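Local coordinates for polysaccharide deacetylase (Streptococcus pyogenes, PDB 6DQ3), which removes N-acetyl groups from the cell wall linkage unit of streptococcal rhamnopolysaccharides, as a zinc-dependent deacetylase of carbohydrate esterase family 4, at residues Y14-V19 and D78-F83; A28-N33 and I215-S220; D35-Q40 and Y88-K93; K97-V102 and G127-D132. All blocks are in the same frame, centred on the assembly; numbering follows the deposited sequence.

From the N terminus, the chain leaves strand 8-14 through residues 14-19, the first half of contact 1, and the loop then supplies residues 28-33 to contact 2 and, past the start of helix 34-46, residues 35-40 to contact 3. Contact 1 closes first, at 78-83, where strand 71-77 gives way to helix 81-93; contact 3 closes further along that helix, so the two cross. Contact 4 joins strands 98-102 and 128-132 in series after both. Contact 2 closes last, at 215-220; it crosses contact 1 and spans contacts 3 and 4. Together they tie the zinc-binding loops, two neighbouring helices and the parallel sheet into one domain.

Contact 1. Residues Y14-V19 and D78-F83. With ZN (zinc ion), chain F; ZN (zinc ion), chain D; ACT (acetate ion), chain C.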
loop_
_atom_site.group_PDB
_atom_site.type_symbol
_atom_site.label_atom_id
_atom_site.label_comp_id
_atom_site.label_asym_id
_atom_site.label_seq_id
_atom_site.Cartn_x
_atom_site.Cartn_y
_atom_site.Cartn_z
ATOM N N TYR A 14 4.660 -0.140 4.360
ATOM C CA TYR A 14 4.478 0.105 5.783
ATOM C C TYR A 14 3.353 -0.776 6.318
ATOM O O TYR A 14 2.476 -1.219 5.578
ATOM C CB TYR A 14 4.114 1.573 6.050
ATOM C CG TYR A 14 5.213 2.584 5.844
ATOM C CD1 TYR A 14 5.395 3.191 4.614
ATOM C CD2 TYR A 14 6.050 2.952 6.887
ATOM C CE1 TYR A 14 6.395 4.121 4.418
ATOM C CE2 TYR A 14 7.049 3.882 6.705
ATOM C CZ TYR A 14 7.220 4.464 5.468
ATOM O OH TYR A 14 8.214 5.391 5.283
ATOM N N HIS A 15 3.369 -1.003 7.631
ATOM C CA HIS A 15 2.245 -1.636 8.306
ATOM C C HIS A 15 1.901 -0.775 9.516
ATOM O O HIS A 15 1.238 0.260 9.372
ATOM C CB HIS A 15 2.570 -3.082 8.677
ATOM C CG HIS A 15 2.368 -4.039 7.540
ATOM N ND1 HIS A 15 3.267 -4.161 6.503
ATOM C CD2 HIS A 15 1.356 -4.896 7.264
ATOM C CE1 HIS A 15 2.827 -5.066 5.644
ATOM N NE2 HIS A 15 1.672 -5.531 6.085
ATOM N N ALA A 16 2.391 -1.153 10.689
ATOM C CA ALA A 16 2.053 -0.432 11.912
ATOM C C ALA A 16 2.946 0.783 12.119
ATOM O O ALA A 16 4.168 0.705 11.972
ATOM C CB ALA A 16 2.173 -1.356 13.120
ATOM N N ILE A 17 2.332 1.907 12.483
ATOM C CA ILE A 17 3.065 3.098 12.899
ATOM C C ILE A 17 2.366 3.641 14.138
ATOM O O ILE A 17 1.290 4.243 14.035
ATOM C CB ILE A 17 3.137 4.178 11.809
ATOM C CG1 ILE A 17 3.755 3.579 10.543
ATOM C CG2 ILE A 17 3.955 5.361 12.293
ATOM C CD1 ILE A 17 3.919 4.554 9.392
ATOM N N HIS A 18 2.962 3.430 15.305
ATOM C CA HIS A 18 2.407 3.995 16.531
ATOM C C HIS A 18 3.409 3.802 17.655
ATOM O O HIS A 18 4.384 3.056 17.529
ATOM C CB HIS A 18 1.040 3.377 16.882
ATOM C CG HIS A 18 1.038 1.884 17.011
ATOM N ND1 HIS A 18 0.664 1.048 15.980
ATOM C CD2 HIS A 18 1.309 1.078 18.067
ATOM C CE1 HIS A 18 0.734 -0.207 16.386
ATOM N NE2 HIS A 18 1.123 -0.218 17.648
ATOM N N VAL A 19 3.172 4.523 18.754
ATOM C CA VAL A 19 3.970 4.334 19.951
ATOM C C VAL A 19 3.683 2.952 20.521
ATOM O O VAL A 19 2.523 2.534 20.623
ATOM C CB VAL A 19 3.667 5.434 20.979
ATOM C CG1 VAL A 19 4.372 5.107 22.285
ATOM C CG2 VAL A 19 4.092 6.789 20.457
ATOM N N ASP A 78 -3.547 -3.485 5.459
ATOM C CA ASP A 78 -4.374 -4.016 6.546
ATOM C C ASP A 78 -5.317 -2.990 7.166
ATOM O O ASP A 78 -6.017 -3.295 8.142
ATOM C CB ASP A 78 -3.479 -4.626 7.634
ATOM C CG ASP A 78 -2.761 -5.881 7.177
ATOM O OD1 ASP A 78 -3.110 -6.393 6.103
ATOM O OD2 ASP A 78 -1.833 -6.346 7.876
ATOM N N SER A 79 -5.370 -1.799 6.591
ATOM C CA SER A 79 -6.330 -0.757 6.949
ATOM C C SER A 79 -6.520 -0.663 8.462
ATOM O O SER A 79 -7.635 -0.727 8.985
ATOM C CB SER A 79 -7.665 -0.989 6.236
ATOM O OG SER A 79 -8.059 -2.349 6.303
ATOM N N MET A 80 -5.403 -0.493 9.163
ATOM C CA MET A 80 -5.406 -0.388 10.613
ATOM C C MET A 80 -5.664 1.051 11.041
ATOM O O MET A 80 -5.337 2.003 10.328
ATOM C CB MET A 80 -4.074 -0.894 11.170
ATOM C CG MET A 80 -3.852 -2.383 10.908
ATOM S SD MET A 80 -2.265 -3.021 11.471
ATOM C CE MET A 80 -1.144 -2.097 10.430
ATOM N N ILE A 81 -6.270 1.200 12.223
ATOM C CA ILE A 81 -6.748 2.511 12.647
ATOM C C ILE A 81 -5.580 3.471 12.874
ATOM O O ILE A 81 -5.740 4.694 12.749
ATOM C CB ILE A 81 -7.641 2.359 13.897
ATOM C CG1 ILE A 81 -8.304 3.693 14.246
ATOM C CG2 ILE A 81 -6.842 1.815 15.078
ATOM C CD1 ILE A 81 -9.241 4.203 13.166
ATOM N N ASP A 82 -4.386 2.951 13.178
ATOM C CA ASP A 82 -3.237 3.835 13.342
ATOM C C ASP A 82 -2.888 4.561 12.044
ATOM O O ASP A 82 -2.203 5.587 12.092
ATOM C CB ASP A 82 -2.012 3.074 13.883
ATOM C CG ASP A 82 -1.507 1.981 12.941
ATOM O OD1 ASP A 82 -2.127 1.727 11.890
ATOM O OD2 ASP A 82 -0.464 1.370 13.261
ATOM N N PHE A 83 -3.340 4.070 10.884
ATOM C CA PHE A 83 -3.123 4.826 9.653
ATOM C C PHE A 83 -3.870 6.156 9.699
ATOM O O PHE A 83 -3.351 7.187 9.258
ATOM C CB PHE A 83 -3.548 4.012 8.424
ATOM C CG PHE A 83 -3.330 4.742 7.127
ATOM C CD1 PHE A 83 -2.078 4.772 6.532
ATOM C CD2 PHE A 83 -4.371 5.428 6.519
ATOM C CE1 PHE A 83 -1.874 5.462 5.345
ATOM C CE2 PHE A 83 -4.172 6.114 5.335
ATOM C CZ PHE A 83 -2.924 6.135 4.751
HETATM ZN ZN ZN F . 0.613 -1.909 18.838
HETATM ZN ZN ZN D . -2.351 -8.003 5.065
HETATM C C ACT C . 0.012 -8.152 4.022
HETATM O O ACT C . -0.099 -7.166 4.779
HETATM O OXT ACT C . -0.755 -9.132 3.975
HETATM C CH3 ACT C . 1.131 -8.132 3.110
HETATM O O HOH W 1 -1.241 1.497 9.372
HETATM O O HOH W 2 -1.252 -8.772 7.033
#
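The two backbones run in nearly the same direction, 16° apart, and come closest where the CA atoms of I17 and D82 lie 6.4 Å from each other. D82 reaches across with CG set between its own backbone N and carbonyl carbon (chi1 63°), which carries OD2 to two donors. H18 ND1 gives the straighter bond, 3.0 Å to D82 OD2, in the imidazole plane and on the anti side of the carboxylate; the backbone N of I17 meets the same oxygen from above the carboxylate plane. The second oxygen, OD1, takes a water that also donates to H15 O. With ND1 so held, the H18 ring turns NE2 to one zinc ion at 2.1 Å, a site shared with E24. Four residues before D82 in the chain lies the metal centre expected of a carbohydrate esterase 4 enzyme: D78 OD1 binds the other zinc ion at 2.1 Å, and H133 and H137 join it there. An acetate chelates this metal through both oxygens, and H15 NE2 donates to acetate O over 2.7 Å in a nearly straight bond. Between the two sites M80, bent at chi3, lays its CE 3.4 Å from H15 C.

Contact 2. Residues A28-N33 and I215-S220; sequences ANLIVN and ILPNMS
P217 lays its ring against the bend of backbone at residues 29-31, with CG touching both N29 O and L30 CA at 3.5 Å and CB equally close to I31 O. The pyrrolidine thus meets two carbonyl oxygens through its carbons, while the L30 side chain comes alongside, CD2 being 4.2 Å from P217 CD. That bend is fixed from within by an Asx turn: N29 OD1 accepts from I31 N at 3.1 Å, the donor standing above the carbonyl plane of the amide. Deeper in, V32 and I215 meet branch to branch, CG2 to CG2 at 3.8 Å. The valine branch is placed anti to its carbonyl carbon by a chi1 of 174°, which leads it toward the isoleucine. A water joins the two backbones nearby, accepting from N33 N and donating to P217 O. On the far segment a type I beta turn runs from L216 to M219, closed by M219 N to L216 O at 3.2 Å; a weak bond from L216 N to M219 SD lies across it. N33 and S220 each cap the helix that follows, so the arrangement is one of two loops packed together just ahead of their helix N-caps, with I31 reaching on toward H18 and E24 of the zinc site.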
loop_
_atom_site.group_PDB
_atom_site.type_symbol
_atom_site.label_atom_id
_atom_site.label_comp_id
_atom_site.label_asym_id
_atom_site.label_seq_id
_atom_site.Cartn_x
_atom_site.Cartn_y
_atom_site.Cartn_z
ATOM N N ALA A 28 11.159 -7.984 19.904
ATOM C CA ALA A 28 11.404 -7.331 18.627
ATOM C C ALA A 28 10.209 -7.525 17.700
ATOM O O ALA A 28 9.648 -8.620 17.600
ATOM C CB ALA A 28 12.673 -7.887 17.979
ATOM N N ASN A 29 9.820 -6.449 17.029
ATOM C CA ASN A 29 8.661 -6.469 16.148
ATOM C C ASN A 29 8.953 -5.539 14.978
ATOM O O ASN A 29 10.110 -5.184 14.730
ATOM C CB ASN A 29 7.401 -6.087 16.938
ATOM C CG ASN A 29 7.505 -4.714 17.567
ATOM O OD1 ASN A 29 7.907 -3.752 16.913
ATOM N ND2 ASN A 29 7.160 -4.618 18.846
ATOM N N LEU A 30 7.904 -5.137 14.254
ATOM C CA LEU A 30 8.063 -4.364 13.030
ATOM C C LEU A 30 7.289 -3.052 13.061
ATOM O O LEU A 30 6.996 -2.483 12.004
ATOM C CB LEU A 30 7.628 -5.204 11.829
ATOM C CG LEU A 30 8.336 -6.552 11.687
ATOM C CD1 LEU A 30 7.604 -7.462 10.712
ATOM C CD2 LEU A 30 9.781 -6.359 11.239
ATOM N N ILE A 31 6.961 -2.553 14.245
ATOM C CA ILE A 31 6.242 -1.291 14.352
ATOM C C ILE A 31 7.226 -0.143 14.186
ATOM O O ILE A 31 8.278 -0.107 14.839
ATOM C CB ILE A 31 5.505 -1.186 15.693
ATOM C CG1 ILE A 31 4.511 -2.333 15.861
ATOM C CG2 ILE A 31 4.772 0.157 15.772
ATOM C CD1 ILE A 31 3.946 -2.447 17.272
ATOM N N VAL A 32 6.885 0.803 13.320
ATOM C CA VAL A 32 7.709 1.986 13.103
ATOM C C VAL A 32 7.282 3.072 14.077
ATOM O O VAL A 32 6.087 3.351 14.226
ATOM C CB VAL A 32 7.597 2.481 11.653
ATOM C CG1 VAL A 32 8.354 3.796 11.502
ATOM C CG2 VAL A 32 8.113 1.425 10.697
ATOM N N ASN A 33 8.260 3.692 14.728
ATOM C CA ASN A 33 7.986 4.807 15.628
ATOM C C ASN A 33 7.465 5.995 14.828
ATOM O O ASN A 33 8.024 6.316 13.771
ATOM C CB ASN A 33 9.261 5.182 16.380
ATOM C CG ASN A 33 9.036 6.272 17.404
ATOM O OD1 ASN A 33 8.723 7.409 17.057
ATOM N ND2 ASN A 33 9.207 5.931 18.675
ATOM N N ILE A 215 9.612 -1.610 5.038
ATOM C CA ILE A 215 10.143 -0.615 5.964
ATOM C C ILE A 215 10.483 -1.311 7.275
ATOM O O ILE A 215 9.600 -1.848 7.952
ATOM C CB ILE A 215 9.142 0.528 6.186
ATOM C CG1 ILE A 215 8.808 1.211 4.860
ATOM C CG2 ILE A 215 9.703 1.523 7.196
ATOM C CD1 ILE A 215 9.999 1.824 4.150
ATOM N N LEU A 216 11.748 -1.322 7.620
ATOM C CA LEU A 216 12.190 -1.898 8.879
ATOM C C LEU A 216 12.165 -0.835 9.975
ATOM O O LEU A 216 12.330 0.355 9.692
ATOM C CB LEU A 216 13.601 -2.453 8.735
ATOM C CG LEU A 216 13.777 -3.518 7.649
ATOM C CD1 LEU A 216 15.246 -3.810 7.406
ATOM C CD2 LEU A 216 13.032 -4.786 8.039
ATOM N N PRO A 217 11.940 -1.221 11.234
ATOM C CA PRO A 217 11.926 -0.200 12.299
ATOM C C PRO A 217 13.291 0.404 12.569
ATOM O O PRO A 217 13.368 1.530 13.078
ATOM C CB PRO A 217 11.400 -0.959 13.527
ATOM C CG PRO A 217 10.763 -2.199 12.990
ATOM C CD PRO A 217 11.511 -2.543 11.725
ATOM N N ASN A 218 14.370 -0.313 12.260
ATOM C CA ASN A 218 15.726 0.189 12.451
ATOM C C ASN A 218 16.201 1.058 11.293
ATOM O O ASN A 218 17.374 1.443 11.269
ATOM C CB ASN A 218 16.696 -0.986 12.648
ATOM C CG ASN A 218 16.673 -1.978 11.486
ATOM O OD1 ASN A 218 16.454 -1.608 10.333
ATOM N ND2 ASN A 218 16.903 -3.251 11.795
ATOM N N MET A 219 15.314 1.392 10.357
ATOM C CA MET A 219 15.701 1.959 9.066
ATOM C C MET A 219 15.856 3.470 9.183
ATOM O O MET A 219 14.872 4.213 9.166
ATOM C CB MET A 219 14.655 1.595 8.017
ATOM C CG MET A 219 15.174 1.426 6.604
ATOM S SD MET A 219 14.029 0.448 5.607
ATOM C CE MET A 219 15.047 0.067 4.183
ATOM N N SER A 220 17.102 3.931 9.273
ATOM C CA SER A 220 17.369 5.359 9.340
ATOM C C SER A 220 16.939 6.034 8.037
ATOM O O SER A 220 16.989 5.422 6.964
ATOM C CB SER A 220 18.854 5.615 9.590
ATOM O OG SER A 220 19.602 5.444 8.395
HETATM O O HOH W 3 10.987 2.739 14.831
#

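Contact 3. Residues D35-Q40 and Y88-K93; sequences DLFDQQ and YPILKK
The F37 ring has the L91 methyl CD2 at its edge, 3.9 Å from CZ and near the ring plane, while the I90 methyl CG2 approaches obliquely, 3.8 Å from CD2. With CG anti to the backbone N (chi1 -178°), the phenyl group projects from helix 35-40 into the gap between the helices. I90 CG2 also rests on the backbone of the facing helix, 3.8 Å from D38 CA, so one methyl group is wedged between the aromatic ring and the start of the next residue. At the outer border the contact turns polar. K93 is fully extended beyond CG and crosses the D38 side chain at about a right angle, bringing NZ 2.8 Å from D38 OD2 on the syn side of that oxygen. This is a salt bridge, and Y94 OH takes the other carboxylate oxygen, so the two oxygens of D38 are held by the last residue of helix 81-93 and by the residue that follows it. The axes run in the same general sense, 24° apart, and approach to 10.0 Å. Beneath them lies the sheet: F37 also packs edge-to-face with Y14 at the end of strand 8-14, while L91 touches M128 on strand 128-132, and helix 221-228 covers the L36 and Q40 flank of helix 34-46.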
loop_
_atom_site.group_PDB
_atom_site.type_symbol
_atom_site.label_atom_id
_atom_site.label_comp_id
_atom_site.label_asym_id
_atom_site.label_seq_id
_atom_site.Cartn_x
_atom_site.Cartn_y
_atom_site.Cartn_z
ATOM N N ASP A 35 7.876 9.150 15.271
ATOM C CA ASP A 35 8.941 10.125 15.052
ATOM C C ASP A 35 9.813 9.729 13.864
ATOM O O ASP A 35 10.201 10.584 13.060
ATOM C CB ASP A 35 9.791 10.277 16.311
ATOM C CG ASP A 35 9.043 10.966 17.444
ATOM O OD1 ASP A 35 8.166 11.809 17.162
ATOM O OD2 ASP A 35 9.335 10.658 18.619
ATOM N N LEU A 36 10.125 8.436 13.731
ATOM C CA LEU A 36 10.946 7.981 12.613
ATOM C C LEU A 36 10.204 8.130 11.289
ATOM O O LEU A 36 10.799 8.526 10.279
ATOM C CB LEU A 36 11.377 6.531 12.830
ATOM C CG LEU A 36 12.131 5.864 11.677
ATOM C CD1 LEU A 36 13.419 6.621 11.382
ATOM C CD2 LEU A 36 12.429 4.405 11.981
ATOM N N PHE A 37 8.911 7.800 11.266
ATOM C CA PHE A 37 8.120 8.013 10.060
ATOM C C PHE A 37 8.162 9.483 9.651
ATOM O O PHE A 37 8.389 9.807 8.480
ATOM C CB PHE A 37 6.687 7.537 10.295
ATOM C CG PHE A 37 5.796 7.670 9.096
ATOM C CD1 PHE A 37 6.133 7.078 7.890
ATOM C CD2 PHE A 37 4.619 8.392 9.175
ATOM C CE1 PHE A 37 5.309 7.202 6.792
ATOM C CE2 PHE A 37 3.794 8.519 8.084
ATOM C CZ PHE A 37 4.139 7.920 6.888
ATOM N N ASP A 38 7.979 10.387 10.619
ATOM C CA ASP A 38 8.102 11.814 10.343
ATOM C C ASP A 38 9.445 12.123 9.691
ATOM O O ASP A 38 9.507 12.816 8.669
ATOM C CB ASP A 38 7.921 12.608 11.645
ATOM C CG ASP A 38 7.865 14.104 11.419
ATOM O OD1 ASP A 38 8.900 14.681 11.025
ATOM O OD2 ASP A 38 6.785 14.702 11.628
ATOM N N GLN A 39 10.531 11.576 10.247
ATOM C CA GLN A 39 11.864 11.874 9.732
ATOM C C GLN A 39 12.094 11.256 8.355
ATOM O O GLN A 39 12.827 11.828 7.540
ATOM C CB GLN A 39 12.927 11.383 10.715
ATOM C CG GLN A 39 12.979 12.181 12.007
ATOM C CD GLN A 39 13.714 11.460 13.124
ATOM O OE1 GLN A 39 14.447 10.501 12.890
ATOM N NE2 GLN A 39 13.515 11.924 14.354
ATOM N N GLN A 40 11.491 10.099 8.081
ATOM C CA GLN A 40 11.593 9.514 6.748
ATOM C C GLN A 40 10.895 10.389 5.715
ATOM O O GLN A 40 11.450 10.670 4.647
ATOM C CB GLN A 40 11.003 8.107 6.748
ATOM C CG GLN A 40 11.820 7.088 7.520
ATOM C CD GLN A 40 11.064 5.794 7.736
ATOM O OE1 GLN A 40 9.854 5.726 7.515
ATOM N NE2 GLN A 40 11.772 4.761 8.169
ATOM N N TYR A 88 -1.701 9.397 8.993
ATOM C CA TYR A 88 -2.365 10.395 8.154
ATOM C C TYR A 88 -2.011 11.827 8.532
ATOM O O TYR A 88 -1.721 12.631 7.626
ATOM C CB TYR A 88 -3.876 10.132 8.218
ATOM C CG TYR A 88 -4.744 11.140 7.517
ATOM C CD1 TYR A 88 -4.581 11.403 6.165
ATOM C CD2 TYR A 88 -5.735 11.822 8.203
ATOM C CE1 TYR A 88 -5.372 12.326 5.524
ATOM C CE2 TYR A 88 -6.529 12.749 7.573
ATOM C CZ TYR A 88 -6.345 12.997 6.231
ATOM O OH TYR A 88 -7.140 13.916 5.596
ATOM N N PRO A 89 -2.027 12.231 9.807
ATOM C CA PRO A 89 -1.588 13.602 10.126
ATOM C C PRO A 89 -0.173 13.896 9.668
ATOM O O PRO A 89 0.114 14.999 9.187
ATOM C CB PRO A 89 -1.704 13.671 11.656
ATOM C CG PRO A 89 -2.703 12.619 12.014
ATOM C CD PRO A 89 -2.560 11.517 10.980
ATOM N N ILE A 90 0.732 12.931 9.823
ATOM C CA ILE A 90 2.114 13.134 9.409
ATOM C C ILE A 90 2.210 13.224 7.889
ATOM O O ILE A 90 2.982 14.025 7.351
ATOM C CB ILE A 90 3.002 12.015 9.984
ATOM C CG1 ILE A 90 2.956 12.068 11.518
ATOM C CG2 ILE A 90 4.423 12.166 9.477
ATOM C CD1 ILE A 90 3.607 10.890 12.227
ATOM N N LEU A 91 1.415 12.431 7.169
ATOM C CA LEU A 91 1.404 12.549 5.713
ATOM C C LEU A 91 0.914 13.927 5.278
ATOM O O LEU A 91 1.502 14.548 4.383
ATOM C CB LEU A 91 0.536 11.448 5.106
ATOM C CG LEU A 91 1.140 10.047 5.201
ATOM C CD1 LEU A 91 0.038 8.994 5.208
ATOM C CD2 LEU A 91 2.125 9.796 4.058
ATOM N N LYS A 92 -0.155 14.424 5.904
ATOM C CA LYS A 92 -0.652 15.758 5.583
ATOM C C LYS A 92 0.394 16.826 5.884
ATOM O O LYS A 92 0.543 17.792 5.123
ATOM C CB LYS A 92 -1.932 16.049 6.365
ATOM C CG LYS A 92 -3.165 15.328 5.863
ATOM C CD LYS A 92 -4.440 15.919 6.465
ATOM C CE LYS A 92 -4.527 15.670 7.966
ATOM N NZ LYS A 92 -5.799 16.186 8.542
ATOM N N LYS A 93 1.108 16.678 7.003
ATOM C CA LYS A 93 2.150 17.632 7.371
ATOM C C LYS A 93 3.135 17.843 6.232
ATOM O O LYS A 93 3.560 18.973 5.970
ATOM C CB LYS A 93 2.871 17.132 8.624
ATOM C CG LYS A 93 4.144 17.871 8.990
ATOM C CD LYS A 93 4.711 17.349 10.314
ATOM C CE LYS A 93 5.991 18.076 10.707
ATOM N NZ LYS A 93 6.592 17.518 11.954
#

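Contact 4. Residues K97-V102 and G127-D132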
loop_
_atom_site.group_PDB
_atom_site.type_symbol
_atom_site.label_atom_id
_atom_site.label_comp_id
_atom_site.label_asym_id
_atom_site.label_seq_id
_atom_site.Cartn_x
_atom_site.Cartn_y
_atom_site.Cartn_z
ATOM N N LYS A 97 1.098 11.941 -0.477
ATOM C CA LYS A 97 0.012 11.032 -0.808
ATOM C C LYS A 97 0.418 9.614 -0.423
ATOM O O LYS A 97 1.603 9.268 -0.431
ATOM C CB LYS A 97 -0.329 11.109 -2.300
ATOM C CG LYS A 97 -0.502 12.537 -2.826
ATOM C CD LYS A 97 -1.277 12.589 -4.151
ATOM C CE LYS A 97 -0.562 11.837 -5.271
ATOM N NZ LYS A 97 0.335 12.685 -6.108
ATOM N N ALA A 98 -0.571 8.801 -0.054
ATOM C CA ALA A 98 -0.301 7.409 0.287
ATOM C C ALA A 98 -1.535 6.557 0.034
ATOM O O ALA A 98 -2.658 7.058 -0.055
ATOM C CB ALA A 98 0.149 7.264 1.747
ATOM N N THR A 99 -1.307 5.248 -0.079
ATOM C CA THR A 99 -2.351 4.277 -0.366
ATOM C C THR A 99 -2.457 3.294 0.786
ATOM O O THR A 99 -1.442 2.804 1.289
ATOM C CB THR A 99 -2.054 3.486 -1.656
ATOM O OG1 THR A 99 -2.063 4.369 -2.779
ATOM C CG2 THR A 99 -3.091 2.383 -1.867
ATOM N N ASN A 100 -3.682 2.994 1.201
ATOM C CA ASN A 100 -3.916 1.922 2.156
ATOM C C ASN A 100 -4.712 0.801 1.497
ATOM O O ASN A 100 -5.758 1.045 0.886
ATOM C CB ASN A 100 -4.656 2.410 3.398
ATOM C CG ASN A 100 -4.607 1.397 4.519
ATOM O OD1 ASN A 100 -5.186 0.314 4.414
ATOM N ND2 ASN A 100 -3.895 1.728 5.588
ATOM N N ASN A 101 -4.222 -0.422 1.642
ATOM C CA ASN A 101 -4.865 -1.600 1.077
ATOM C C ASN A 101 -5.800 -2.204 2.116
ATOM O O ASN A 101 -5.352 -2.682 3.164
ATOM C CB ASN A 101 -3.781 -2.563 0.616
ATOM C CG ASN A 101 -2.866 -1.916 -0.412
ATOM O OD1 ASN A 101 -3.343 -1.339 -1.386
ATOM N ND2 ASN A 101 -1.559 -1.970 -0.179
ATOM N N VAL A 102 -7.096 -2.197 1.805
ATOM C CA VAL A 102 -8.150 -2.315 2.804
ATOM C C VAL A 102 -8.697 -3.736 2.853
ATOM O O VAL A 102 -9.023 -4.334 1.816
ATOM C CB VAL A 102 -9.290 -1.319 2.527
ATOM C CG1 VAL A 102 -10.408 -1.497 3.562
ATOM C CG2 VAL A 102 -8.777 0.115 2.504
ATOM N N GLY A 127 -5.441 13.490 -0.224
ATOM C CA GLY A 127 -4.323 12.813 -0.848
ATOM C C GLY A 127 -4.273 11.306 -0.702
ATOM O O GLY A 127 -3.427 10.675 -1.348
ATOM N N MET A 128 -5.131 10.707 0.113
ATOM C CA MET A 128 -5.029 9.280 0.379
ATOM C C MET A 128 -5.876 8.468 -0.599
ATOM O O MET A 128 -6.938 8.905 -1.049
ATOM C CB MET A 128 -5.454 8.964 1.812
ATOM C CG MET A 128 -4.718 9.761 2.876
ATOM S SD MET A 128 -2.923 9.641 2.733
ATOM C CE MET A 128 -2.481 11.364 2.517
ATOM N N SER A 129 -5.396 7.267 -0.913
ATOM C CA SER A 129 -6.088 6.332 -1.788
ATOM C C SER A 129 -6.300 5.014 -1.054
ATOM O O SER A 129 -5.472 4.595 -0.240
ATOM C CB SER A 129 -5.296 6.101 -3.083
ATOM O OG SER A 129 -5.984 5.241 -3.971
ATOM N N PHE A 130 -7.415 4.357 -1.344
ATOM C CA PHE A 130 -7.783 3.131 -0.648
ATOM C C PHE A 130 -8.073 2.030 -1.657
ATOM O O PHE A 130 -9.049 2.099 -2.413
ATOM C CB PHE A 130 -8.950 3.408 0.286
ATOM C CG PHE A 130 -8.606 4.438 1.310
ATOM C CD1 PHE A 130 -7.918 4.076 2.451
ATOM C CD2 PHE A 130 -8.888 5.775 1.094
ATOM C CE1 PHE A 130 -7.556 5.017 3.382
ATOM C CE2 PHE A 130 -8.529 6.726 2.025
ATOM C CZ PHE A 130 -7.858 6.346 3.169
ATOM N N GLN A 131 -7.205 1.032 -1.667
ATOM C CA GLN A 131 -7.221 -0.036 -2.642
ATOM C C GLN A 131 -7.547 -1.354 -1.938
ATOM O O GLN A 131 -7.955 -1.380 -0.770
ATOM C CB GLN A 131 -5.884 -0.057 -3.393
ATOM C CG GLN A 131 -5.548 1.266 -4.104
ATOM C CD GLN A 131 -6.533 1.631 -5.205
ATOM O OE1 GLN A 131 -6.865 0.807 -6.051
ATOM N NE2 GLN A 131 -7.013 2.870 -5.190
ATOM N N ASP A 132 -7.381 -2.459 -2.661
ATOM C CA ASP A 132 -7.959 -3.728 -2.246
ATOM C C ASP A 132 -6.981 -4.594 -1.468
ATOM O O ASP A 132 -5.800 -4.690 -1.812
ATOM C CB ASP A 132 -8.456 -4.494 -3.474
ATOM C CG ASP A 132 -9.274 -5.702 -3.106
ATOM O OD1 ASP A 132 -8.679 -6.756 -2.803
ATOM O OD2 ASP A 132 -10.511 -5.582 -3.099
#
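A98 and N100 accept from S129 and Q131, while S129 and Q131 in turn accept from N100 and V102, the alternating ladder of a parallel pair. S129 N reaches A98 O at 2.9 Å, in the carbonyl plane, and N100 N meets S129 O at 2.8 Å. The same spacing returns from Q131 N to N100 O at 2.9 Å, and from V102 N to Q131 O at 2.8 Å, where the donor stands above the carbonyl plane. CA-H groups of M128, T99 and F130 add second, weaker contacts to three of these carbonyls. The alternate T99 and N101 turn their backbone groups to the other neighbour, strand 71-77, so the strand is bonded along both borders.

On the face of T99, S129 and Q131 the polar ends are also paired. The Q131 chain, bent at chi2 (-63°), folds back so that NE2 donates to S129 OG at 2.9 Å, while OE1 accepts from the backbone N of I168 and A169. T99 OG1 bonds to W73, N101 ND2 donates to D77, and T99 CG2 fits against Q131 CG at 3.5 Å. The opposite face, with A98, M128 and F130, is mainly apolar: A98 CB lies 4.0 Å from M128 SD, and helices 81-93 and 117-124 cover it. V102, at the end of the ladder, brings CG2 to the edge of the F130 ring. D132 OD2 is bonded to S155, and OD1 to T134 N. Two parallel strands joined through helices 104-108 and 117-124 form a right-handed beta-alpha-beta crossover, consistent with the barrel-like fold of polysaccharide deacetylases, whose strand 128-132 runs on to the zinc ligand H133.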